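Local coordinates for xenavidin (Xenopus tropicalis, PDB 2UZ2), which binds biotin in a pocket within its beta-barrel as a tetrameric glycoprotein, the first avidin described from a frog, at residues Q9-K15 with N117-L122. Numbering follows the deposited sequence.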
loop_
_atom_site.group_PDB
_atom_site.type_symbol
_atom_site.label_atom_id
_atom_site.label_comp_id
_atom_site.label_asym_id
_atom_site.label_seq_id
_atom_site.Cartn_x
_atom_site.Cartn_y
_atom_site.Cartn_z
ATOM N N GLN B 9 -8.407 16.447 18.368
ATOM C CA GLN B 9 -9.140 17.689 18.038
ATOM C C GLN B 9 -8.220 18.807 17.562
ATOM O O GLN B 9 -7.070 18.953 18.042
ATOM C CB GLN B 9 -9.903 18.247 19.252
ATOM C CG GLN B 9 -10.985 17.362 19.732
ATOM C CD GLN B 9 -10.543 16.469 20.897
ATOM O OE1 GLN B 9 -9.382 16.071 20.985
ATOM N NE2 GLN B 9 -11.464 16.150 21.774
ATOM N N GLY B 10 -8.751 19.631 16.662
ATOM C CA GLY B 10 -8.063 20.850 16.257
ATOM C C GLY B 10 -7.472 20.748 14.877
ATOM O O GLY B 10 -7.889 19.925 14.099
ATOM N N GLN B 11 -6.503 21.614 14.607
ATOM C CA GLN B 11 -5.980 21.761 13.256
ATOM C C GLN B 11 -4.610 21.145 13.142
ATOM O O GLN B 11 -3.777 21.262 14.054
ATOM C CB GLN B 11 -5.923 23.230 12.893
ATOM C CG GLN B 11 -7.278 23.873 12.971
ATOM C CD GLN B 11 -7.424 25.077 12.077
ATOM O OE1 GLN B 11 -8.235 25.955 12.387
ATOM N NE2 GLN B 11 -6.671 25.135 10.978
ATOM N N TRP B 12 -4.391 20.479 12.019
ATOM C CA TRP B 12 -3.129 19.835 11.703
ATOM C C TRP B 12 -2.798 20.160 10.255
ATOM O O TRP B 12 -3.691 20.430 9.452
ATOM C CB TRP B 12 -3.283 18.318 11.796
ATOM C CG TRP B 12 -3.774 17.807 13.142
ATOM C CD1 TRP B 12 -5.086 17.698 13.561
ATOM C CD2 TRP B 12 -2.965 17.322 14.219
ATOM N NE1 TRP B 12 -5.124 17.180 14.845
ATOM C CE2 TRP B 12 -3.837 16.931 15.260
ATOM C CE3 TRP B 12 -1.573 17.168 14.397
ATOM C CZ2 TRP B 12 -3.365 16.404 16.481
ATOM C CZ3 TRP B 12 -1.109 16.659 15.624
ATOM C CH2 TRP B 12 -1.998 16.276 16.626
ATOM N N ARG B 13 -1.514 20.096 9.922
ATOM C CA ARG B 13 -1.109 20.274 8.527
ATOM C C ARG B 13 -0.123 19.197 8.153
ATOM O O ARG B 13 0.644 18.724 8.993
ATOM C CB ARG B 13 -0.429 21.630 8.332
ATOM C CG ARG B 13 0.787 21.890 9.207
ATOM C CD ARG B 13 1.605 23.106 8.732
ATOM N NE ARG B 13 2.433 22.805 7.565
ATOM C CZ ARG B 13 2.394 23.481 6.417
ATOM N NH1 ARG B 13 1.579 24.522 6.273
ATOM N NH2 ARG B 13 3.180 23.121 5.412
ATOM N N ASN B 14 -0.110 18.818 6.889
ATOM C CA ASN B 14 0.993 17.953 6.444
ATOM C C ASN B 14 2.023 18.715 5.627
ATOM O O ASN B 14 1.904 19.920 5.434
ATOM C CB ASN B 14 0.477 16.705 5.737
ATOM C CG ASN B 14 -0.219 17.011 4.412
ATOM O OD1 ASN B 14 0.013 18.056 3.809
ATOM N ND2 ASN B 14 -1.075 16.073 3.958
ATOM N N LYS B 15 3.041 18.013 5.124
ATOM C CA LYS B 15 4.141 18.683 4.455
ATOM C C LYS B 15 3.710 19.317 3.129
ATOM O O LYS B 15 4.360 20.255 2.649
ATOM C CB LYS B 15 5.344 17.724 4.310
ATOM C CG LYS B 15 5.700 17.030 5.676
ATOM C CD LYS B 15 6.884 16.036 5.617
ATOM C CE LYS B 15 8.172 16.660 6.106
ATOM N NZ LYS B 15 9.316 15.692 6.114
ATOM N N ASN B 117 1.785 10.358 4.965
ATOM C CA ASN B 117 2.092 11.720 5.364
ATOM C C ASN B 117 2.180 11.827 6.852
ATOM O O ASN B 117 1.531 11.050 7.573
ATOM C CB ASN B 117 1.012 12.677 4.898
ATOM C CG ASN B 117 1.208 13.125 3.466
ATOM O OD1 ASN B 117 0.519 12.623 2.599
ATOM N ND2 ASN B 117 2.182 14.038 3.201
ATOM N N THR B 118 2.981 12.779 7.304
ATOM C CA THR B 118 3.012 13.094 8.736
ATOM C C THR B 118 2.345 14.464 8.930
ATOM O O THR B 118 2.581 15.416 8.156
ATOM C CB THR B 118 4.453 13.039 9.340
ATOM O OG1 THR B 118 4.918 11.671 9.376
ATOM C CG2 THR B 118 4.483 13.593 10.747
ATOM N N PHE B 119 1.501 14.549 9.949
ATOM C CA PHE B 119 0.806 15.801 10.279
ATOM C C PHE B 119 1.369 16.385 11.561
ATOM O O PHE B 119 1.670 15.644 12.480
ATOM C CB PHE B 119 -0.701 15.573 10.451
ATOM C CG PHE B 119 -1.409 15.197 9.172
ATOM C CD1 PHE B 119 -2.100 16.152 8.433
ATOM C CD2 PHE B 119 -1.412 13.868 8.723
ATOM C CE1 PHE B 119 -2.762 15.793 7.248
ATOM C CE2 PHE B 119 -2.096 13.506 7.558
ATOM C CZ PHE B 119 -2.790 14.482 6.835
ATOM N N THR B 120 1.500 17.713 11.619
ATOM C CA THR B 120 1.931 18.394 12.836
ATOM C C THR B 120 0.943 19.526 13.148
ATOM O O THR B 120 0.051 19.825 12.359
ATOM C CB THR B 120 3.306 19.016 12.672
ATOM O OG1 THR B 120 3.257 19.956 11.594
ATOM C CG2 THR B 120 4.354 17.935 12.345
ATOM N N ARG B 121 1.104 20.159 14.294
ATOM C CA ARG B 121 0.313 21.354 14.592
ATOM C C ARG B 121 0.789 22.540 13.769
ATOM O O ARG B 121 1.922 22.556 13.248
ATOM C CB ARG B 121 0.375 21.674 16.080
ATOM C CG ARG B 121 -0.169 20.569 16.913
ATOM C CD ARG B 121 -1.586 20.321 16.573
ATOM N NE ARG B 121 -2.239 19.586 17.643
ATOM C CZ ARG B 121 -3.546 19.369 17.697
ATOM N NH1 ARG B 121 -4.333 19.846 16.737
ATOM N NH2 ARG B 121 -4.065 18.693 18.721
ATOM N N LEU B 122 -0.093 23.518 13.620
ATOM C CA LEU B 122 0.231 24.729 12.864
ATOM C C LEU B 122 1.243 25.569 13.652
ATOM O O LEU B 122 1.080 25.799 14.861
ATOM C CB LEU B 122 -1.063 25.495 12.502
ATOM C CG LEU B 122 -1.901 24.975 11.304
ATOM C CD1 LEU B 122 -1.987 23.447 11.189
ATOM C CD2 LEU B 122 -3.325 25.548 11.267
HETATM O O HOH W 1 -2.645 23.554 15.044
HETATM O O HOH W 2 -1.893 13.043 3.661
#
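R13 and T120 pair their backbones where the first and last strands of the avidin beta-barrel meet, the seam that closes the eight-stranded antiparallel sheet. R13 N gives its hydrogen to T120 O at 2.9 Å, and the return bond from T120 N to R13 O completes an antiparallel hydrogen-bonded pair. Toward one end of the seam the main chains splay, and the side chain of R121 takes over the link. Though its CB points away from strand 10-14, a bend at chi2 (-60°) brings the guanidinium back, flat over one face of the W12 indole with the planes 13° apart. This cation-pi stack puts R121 CZ 3.6 Å from the centroid of the six-membered ring of W12, while R121 CD sits almost over the same centroid as a CH-pi donor. The edge of the guanidinium meets backbone carbonyls: NH1 and NH2 both bind Q9 O, and R121 NH1 also reaches Q11 O at 3.1 Å, approaching from above that carbonyl plane. Each partner of the stack has a further polar tie, R121 NE in a salt bridge to E90 and W12 NE1 to L8 O. L122 turns its CD1 onto R13 CB, 3.7 Å away, and a water joins L122 N to Q11 O. Farther along, N14 and F119 run side by side on the face that carries the biotin pocket. N14 CB rests over one face of the phenyl ring, and chi1 of 66° lays the amide alongside it, N14 ND2 3.7 Å from F119 CE1. S18 N binds N14 OD1, which helps to fix the rotation of the amide, and ND2 donates to biotin O3. N117 OD1, which also accepts from W96 NE1, takes a 2.7 Å bond from a second water that accepts weakly from N14 ND2.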